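Local coordinates for major capsid protein P2 (Pseudoalteromonas phage pm2, PDB 2VVF), which forms the trimeric double jelly-roll building block of the protein capsid in a marine, lipid-containing bacteriophage, at residues D64-I76 with G211-F223. Numbering follows the deposited sequence.
Sequences DLILENTRHKRKI and GKAVLDNTYTIDF
Arg71, in the last turn of helix 63-71, reaches across to strand 218-222 and grips Asp222 end-on in a salt bridge, NH2 and NH1 both donating to Asp222 OD2, over 2.7 Å and 3.0 Å. That oxygen sits at the guanidinium edge, near its plane, but the two nitrogens reach it from the same face of the carboxylate, and the planes of the two groups lie 67° apart. The bend at chi3 (70°) swings the guanidinium toward Asp222 after the aliphatic part has run past Leu215, whose CD1 is 4.0 Å from Arg71 CD. Thr220 covers one guanidinium face with its methyl CG2, 3.7 Å from Arg71 NH1, while its hydroxyl OG1 is hydrogen-bonded to His176 ND1.

The backbone of the same arginine is also used: Ala213 N donates to Arg71 O over 2.8 Å in a nearly straight bond (164°). Beside it, Lys212 sends its NZ to His72 ND1 at 3.0 Å, in the imidazole plane; this is consistent with a neutral ring accepting from a charged ammonium. One turn back along the helix, Leu215 packs against Leu67, with Leu215 CD1 4.1 Å from Leu67 CB.

Lys73, with positive phi, ends the helix in a Schellman motif and lays its CG and CD along Gly211 O. Gly211 is itself the C-prime residue of the Schellman motif ending helix 200-209; its contact with Lys73 thus brings two helix ends together. Asp222 OD1 is held by Met224 N, which helps fix the carboxylate for Arg71.

The contact thus joins the N-terminal and C-terminal jelly rolls of one subunit: helix 63-71 leans on the chain that leaves helix 200-209 and turns into strand 218-222, which pairs antiparallel with strand 171-178, while Leu65 and Ile66 touch strand 80-84.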
loop_
_atom_site.group_PDB
_atom_site.type_symbol
_atom_site.label_atom_id
_atom_site.label_comp_id
_atom_site.label_asym_id
_atom_site.label_seq_id
_atom_site.Cartn_x
_atom_site.Cartn_y
_atom_site.Cartn_z
ATOM N N ASP A 64 21.944 -0.632 12.675
ATOM C CA ASP A 64 21.174 -1.847 12.454
ATOM C C ASP A 64 19.678 -1.550 12.524
ATOM O O ASP A 64 18.864 -2.262 11.932
ATOM C CB ASP A 64 21.559 -2.922 13.473
ATOM C CG ASP A 64 22.784 -3.710 13.048
ATOM O OD1 ASP A 64 23.906 -3.326 13.446
ATOM O OD2 ASP A 64 22.624 -4.701 12.301
ATOM N N LEU A 65 19.323 -0.486 13.240
ATOM C CA LEU A 65 17.929 -0.077 13.353
ATOM C C LEU A 65 17.534 0.649 12.071
ATOM O O LEU A 65 16.389 0.572 11.623
ATOM C CB LEU A 65 17.728 0.837 14.562
ATOM C CG LEU A 65 16.318 1.404 14.757
ATOM C CD1 LEU A 65 15.314 0.297 15.040
ATOM C CD2 LEU A 65 16.293 2.449 15.861
ATOM N N ILE A 66 18.505 1.336 11.476
ATOM C CA ILE A 66 18.292 2.053 10.225
ATOM C C ILE A 66 18.079 1.044 9.101
ATOM O O ILE A 66 17.240 1.242 8.222
ATOM C CB ILE A 66 19.478 2.981 9.905
ATOM C CG1 ILE A 66 19.477 4.196 10.836
ATOM C CG2 ILE A 66 19.436 3.413 8.449
ATOM C CD1 ILE A 66 20.710 5.065 10.703
ATOM N N LEU A 67 18.844 -0.043 9.143
ATOM C CA LEU A 67 18.752 -1.099 8.144
ATOM C C LEU A 67 17.463 -1.897 8.322
ATOM O O LEU A 67 16.858 -2.351 7.350
ATOM C CB LEU A 67 19.970 -2.019 8.232
ATOM C CG LEU A 67 21.308 -1.346 7.918
ATOM C CD1 LEU A 67 22.459 -2.321 8.069
ATOM C CD2 LEU A 67 21.288 -0.747 6.522
ATOM N N GLU A 68 17.041 -2.054 9.571
ATOM C CA GLU A 68 15.810 -2.769 9.876
ATOM C C GLU A 68 14.629 -2.046 9.239
ATOM O O GLU A 68 13.730 -2.675 8.681
ATOM C CB GLU A 68 15.613 -2.851 11.391
ATOM C CG GLU A 68 14.198 -3.194 11.822
ATOM C CD GLU A 68 14.098 -3.441 13.314
ATOM O OE1 GLU A 68 14.968 -4.156 13.854
ATOM O OE2 GLU A 68 13.163 -2.905 13.946
ATOM N N ASN A 69 14.638 -0.719 9.328
ATOM C CA ASN A 69 13.572 0.099 8.760
ATOM C C ASN A 69 13.675 0.155 7.238
ATOM O O ASN A 69 12.661 0.142 6.537
ATOM C CB ASN A 69 13.612 1.515 9.345
ATOM C CG ASN A 69 13.291 1.541 10.829
ATOM O OD1 ASN A 69 12.558 0.688 11.334
ATOM N ND2 ASN A 69 13.836 2.526 11.535
ATOM N N THR A 70 14.905 0.219 6.736
ATOM C CA THR A 70 15.152 0.268 5.298
ATOM C C THR A 70 14.622 -0.986 4.608
ATOM O O THR A 70 14.060 -0.916 3.512
ATOM C CB THR A 70 16.649 0.470 4.992
ATOM O OG1 THR A 70 17.126 1.642 5.663
ATOM C CG2 THR A 70 16.873 0.623 3.496
ATOM N N ARG A 71 14.811 -2.134 5.254
ATOM C CA ARG A 71 14.365 -3.414 4.711
ATOM C C ARG A 71 12.867 -3.450 4.416
ATOM O O ARG A 71 12.438 -4.032 3.419
ATOM C CB ARG A 71 14.733 -4.556 5.659
ATOM C CG ARG A 71 14.974 -5.878 4.958
ATOM C CD ARG A 71 15.168 -6.996 5.960
ATOM N NE ARG A 71 13.930 -7.316 6.665
ATOM C CZ ARG A 71 12.900 -7.951 6.115
ATOM N NH1 ARG A 71 12.951 -8.336 4.846
ATOM N NH2 ARG A 71 11.816 -8.200 6.835
ATOM N N HIS A 72 12.077 -2.844 5.298
ATOM C CA HIS A 72 10.627 -2.809 5.135
ATOM C C HIS A 72 10.210 -1.619 4.284
ATOM O O HIS A 72 9.018 -1.378 4.075
ATOM C CB HIS A 72 9.941 -2.733 6.497
ATOM C CG HIS A 72 10.102 -3.970 7.322
ATOM N ND1 HIS A 72 9.475 -5.157 7.013
ATOM C CD2 HIS A 72 10.817 -4.203 8.449
ATOM C CE1 HIS A 72 9.793 -6.068 7.916
ATOM N NE2 HIS A 72 10.606 -5.515 8.798
ATOM N N LYS A 73 11.201 -0.874 3.805
ATOM C CA LYS A 73 10.960 0.304 2.982
ATOM C C LYS A 73 10.216 1.382 3.756
ATOM O O LYS A 73 9.352 2.066 3.210
ATOM C CB LYS A 73 10.196 -0.066 1.712
ATOM C CG LYS A 73 11.006 -0.893 0.729
ATOM C CD LYS A 73 10.799 -0.413 -0.694
ATOM C CE LYS A 73 11.654 -1.203 -1.666
ATOM N NZ LYS A 73 10.923 -1.492 -2.926
ATOM N N ARG A 74 10.557 1.530 5.031
ATOM C CA ARG A 74 9.944 2.554 5.865
ATOM C C ARG A 74 10.657 3.877 5.599
ATOM O O ARG A 74 11.794 3.889 5.126
ATOM C CB ARG A 74 10.059 2.184 7.347
ATOM C CG ARG A 74 9.255 0.962 7.753
ATOM C CD ARG A 74 9.768 0.398 9.065
ATOM N NE ARG A 74 8.949 -0.712 9.545
ATOM C CZ ARG A 74 9.306 -1.529 10.529
ATOM N NH1 ARG A 74 10.469 -1.360 11.144
ATOM N NH2 ARG A 74 8.502 -2.515 10.900
ATOM N N LYS A 75 9.989 4.986 5.896
ATOM C CA LYS A 75 10.570 6.304 5.670
ATOM C C LYS A 75 11.878 6.498 6.432
ATOM O O LYS A 75 11.914 6.423 7.661
ATOM C CB LYS A 75 9.572 7.404 6.034
ATOM C CG LYS A 75 10.069 8.813 5.756
ATOM C CD LYS A 75 10.652 8.935 4.358
ATOM C CE LYS A 75 11.240 10.317 4.130
ATOM N NZ LYS A 75 12.091 10.368 2.914
ATOM N N ILE A 76 12.951 6.747 5.688
ATOM C CA ILE A 76 14.262 6.969 6.282
ATOM C C ILE A 76 14.678 8.420 6.087
ATOM O O ILE A 76 14.602 8.955 4.981
ATOM C CB ILE A 76 15.320 6.009 5.704
ATOM C CG1 ILE A 76 14.929 4.553 5.976
ATOM C CG2 ILE A 76 16.690 6.311 6.296
ATOM C CD1 ILE A 76 14.892 4.191 7.447
ATOM N N GLY A 211 7.906 -6.039 -1.699
ATOM C CA GLY A 211 8.132 -4.656 -1.285
ATOM C C GLY A 211 9.268 -4.459 -0.284
ATOM O O GLY A 211 9.381 -3.395 0.326
ATOM N N LYS A 212 10.111 -5.475 -0.122
ATOM C CA LYS A 212 11.238 -5.385 0.800
ATOM C C LYS A 212 12.508 -4.963 0.072
ATOM O O LYS A 212 12.657 -5.198 -1.126
ATOM C CB LYS A 212 11.471 -6.721 1.511
ATOM C CG LYS A 212 10.226 -7.331 2.130
ATOM C CD LYS A 212 9.748 -6.528 3.327
ATOM C CE LYS A 212 8.444 -7.085 3.870
ATOM N NZ LYS A 212 7.744 -6.114 4.752
ATOM N N ALA A 213 13.425 -4.343 0.807
ATOM C CA ALA A 213 14.694 -3.911 0.241
ATOM C C ALA A 213 15.791 -4.867 0.693
ATOM O O ALA A 213 15.884 -5.203 1.876
ATOM C CB ALA A 213 15.016 -2.491 0.683
ATOM N N VAL A 214 16.613 -5.312 -0.250
ATOM C CA VAL A 214 17.704 -6.225 0.066
ATOM C C VAL A 214 18.859 -5.478 0.728
ATOM O O VAL A 214 19.340 -4.469 0.209
ATOM C CB VAL A 214 18.165 -7.003 -1.182
ATOM C CG1 VAL A 214 19.304 -7.949 -0.834
ATOM C CG2 VAL A 214 16.997 -7.765 -1.798
ATOM N N LEU A 215 19.288 -5.969 1.886
ATOM C CA LEU A 215 20.384 -5.350 2.623
ATOM C C LEU A 215 21.727 -5.901 2.161
ATOM O O LEU A 215 21.849 -7.088 1.858
ATOM C CB LEU A 215 20.215 -5.573 4.128
ATOM C CG LEU A 215 18.906 -5.078 4.748
ATOM C CD1 LEU A 215 18.844 -5.430 6.230
ATOM C CD2 LEU A 215 18.735 -3.579 4.533
ATOM N N ASP A 216 22.732 -5.033 2.109
ATOM C CA ASP A 216 24.067 -5.429 1.678
ATOM C C ASP A 216 24.680 -6.472 2.606
ATOM O O ASP A 216 24.550 -6.384 3.826
ATOM C CB ASP A 216 24.985 -4.210 1.587
ATOM C CG ASP A 216 24.552 -3.235 0.512
ATOM O OD1 ASP A 216 23.641 -3.579 -0.269
ATOM O OD2 ASP A 216 25.122 -2.125 0.449
ATOM N N ASN A 217 25.358 -7.451 2.015
ATOM C CA ASN A 217 26.018 -8.505 2.779
ATOM C C ASN A 217 25.081 -9.161 3.787
ATOM O O ASN A 217 25.478 -9.468 4.912
ATOM C CB ASN A 217 27.263 -7.956 3.481
ATOM C CG ASN A 217 28.191 -7.223 2.530
ATOM O OD1 ASN A 217 28.531 -7.730 1.460
ATOM N ND2 ASN A 217 28.597 -6.019 2.911
ATOM N N THR A 218 23.840 -9.385 3.364
ATOM C CA THR A 218 22.830 -10.002 4.214
ATOM C C THR A 218 21.940 -10.961 3.440
ATOM O O THR A 218 21.469 -10.639 2.351
ATOM C CB THR A 218 21.950 -8.949 4.915
ATOM O OG1 THR A 218 22.769 -7.894 5.432
ATOM C CG2 THR A 218 21.168 -9.596 6.048
ATOM N N TYR A 219 21.673 -12.122 4.032
ATOM C CA TYR A 219 20.766 -13.099 3.447
ATOM C C TYR A 219 19.571 -13.174 4.385
ATOM O O TYR A 219 19.659 -13.744 5.473
ATOM C CB TYR A 219 21.428 -14.471 3.332
ATOM C CG TYR A 219 20.657 -15.447 2.474
ATOM C CD1 TYR A 219 21.034 -15.695 1.158
ATOM C CD2 TYR A 219 19.552 -16.122 2.977
ATOM C CE1 TYR A 219 20.334 -16.586 0.370
ATOM C CE2 TYR A 219 18.846 -17.018 2.198
ATOM C CZ TYR A 219 19.240 -17.247 0.896
ATOM O OH TYR A 219 18.540 -18.137 0.116
ATOM N N THR A 220 18.473 -12.544 3.981
ATOM C CA THR A 220 17.275 -12.490 4.804
ATOM C C THR A 220 16.272 -13.595 4.504
ATOM O O THR A 220 15.888 -13.811 3.351
ATOM C CB THR A 220 16.606 -11.102 4.728
ATOM O OG1 THR A 220 17.455 -10.123 5.340
ATOM C CG2 THR A 220 15.258 -11.118 5.432
ATOM N N ILE A 221 15.836 -14.276 5.558
ATOM C CA ILE A 221 14.826 -15.318 5.447
ATOM C C ILE A 221 13.560 -14.786 6.104
ATOM O O ILE A 221 13.343 -14.971 7.302
ATOM C CB ILE A 221 15.285 -16.634 6.092
ATOM C CG1 ILE A 221 16.396 -17.277 5.260
ATOM C CG2 ILE A 221 14.108 -17.589 6.249
ATOM C CD1 ILE A 221 17.015 -18.495 5.908
ATOM N N ASP A 222 12.757 -14.076 5.318
ATOM C CA ASP A 222 11.523 -13.466 5.798
ATOM C C ASP A 222 10.382 -14.478 5.856
ATOM O O ASP A 222 9.970 -15.017 4.829
ATOM C CB ASP A 222 11.139 -12.301 4.885
ATOM C CG ASP A 222 10.367 -11.222 5.610
ATOM O OD1 ASP A 222 9.584 -11.559 6.524
ATOM O OD2 ASP A 222 10.530 -10.037 5.251
ATOM N N PHE A 223 9.873 -14.724 7.059
ATOM C CA PHE A 223 8.775 -15.670 7.249
ATOM C C PHE A 223 7.428 -14.954 7.289
ATOM O O PHE A 223 6.391 -15.581 7.505
ATOM C CB PHE A 223 8.971 -16.472 8.539
ATOM C CG PHE A 223 10.184 -17.358 8.531
ATOM C CD1 PHE A 223 10.265 -18.438 7.666
ATOM C CD2 PHE A 223 11.233 -17.125 9.403
ATOM C CE1 PHE A 223 11.382 -19.258 7.661
ATOM C CE2 PHE A 223 12.349 -17.943 9.406
ATOM C CZ PHE A 223 12.424 -19.010 8.532
#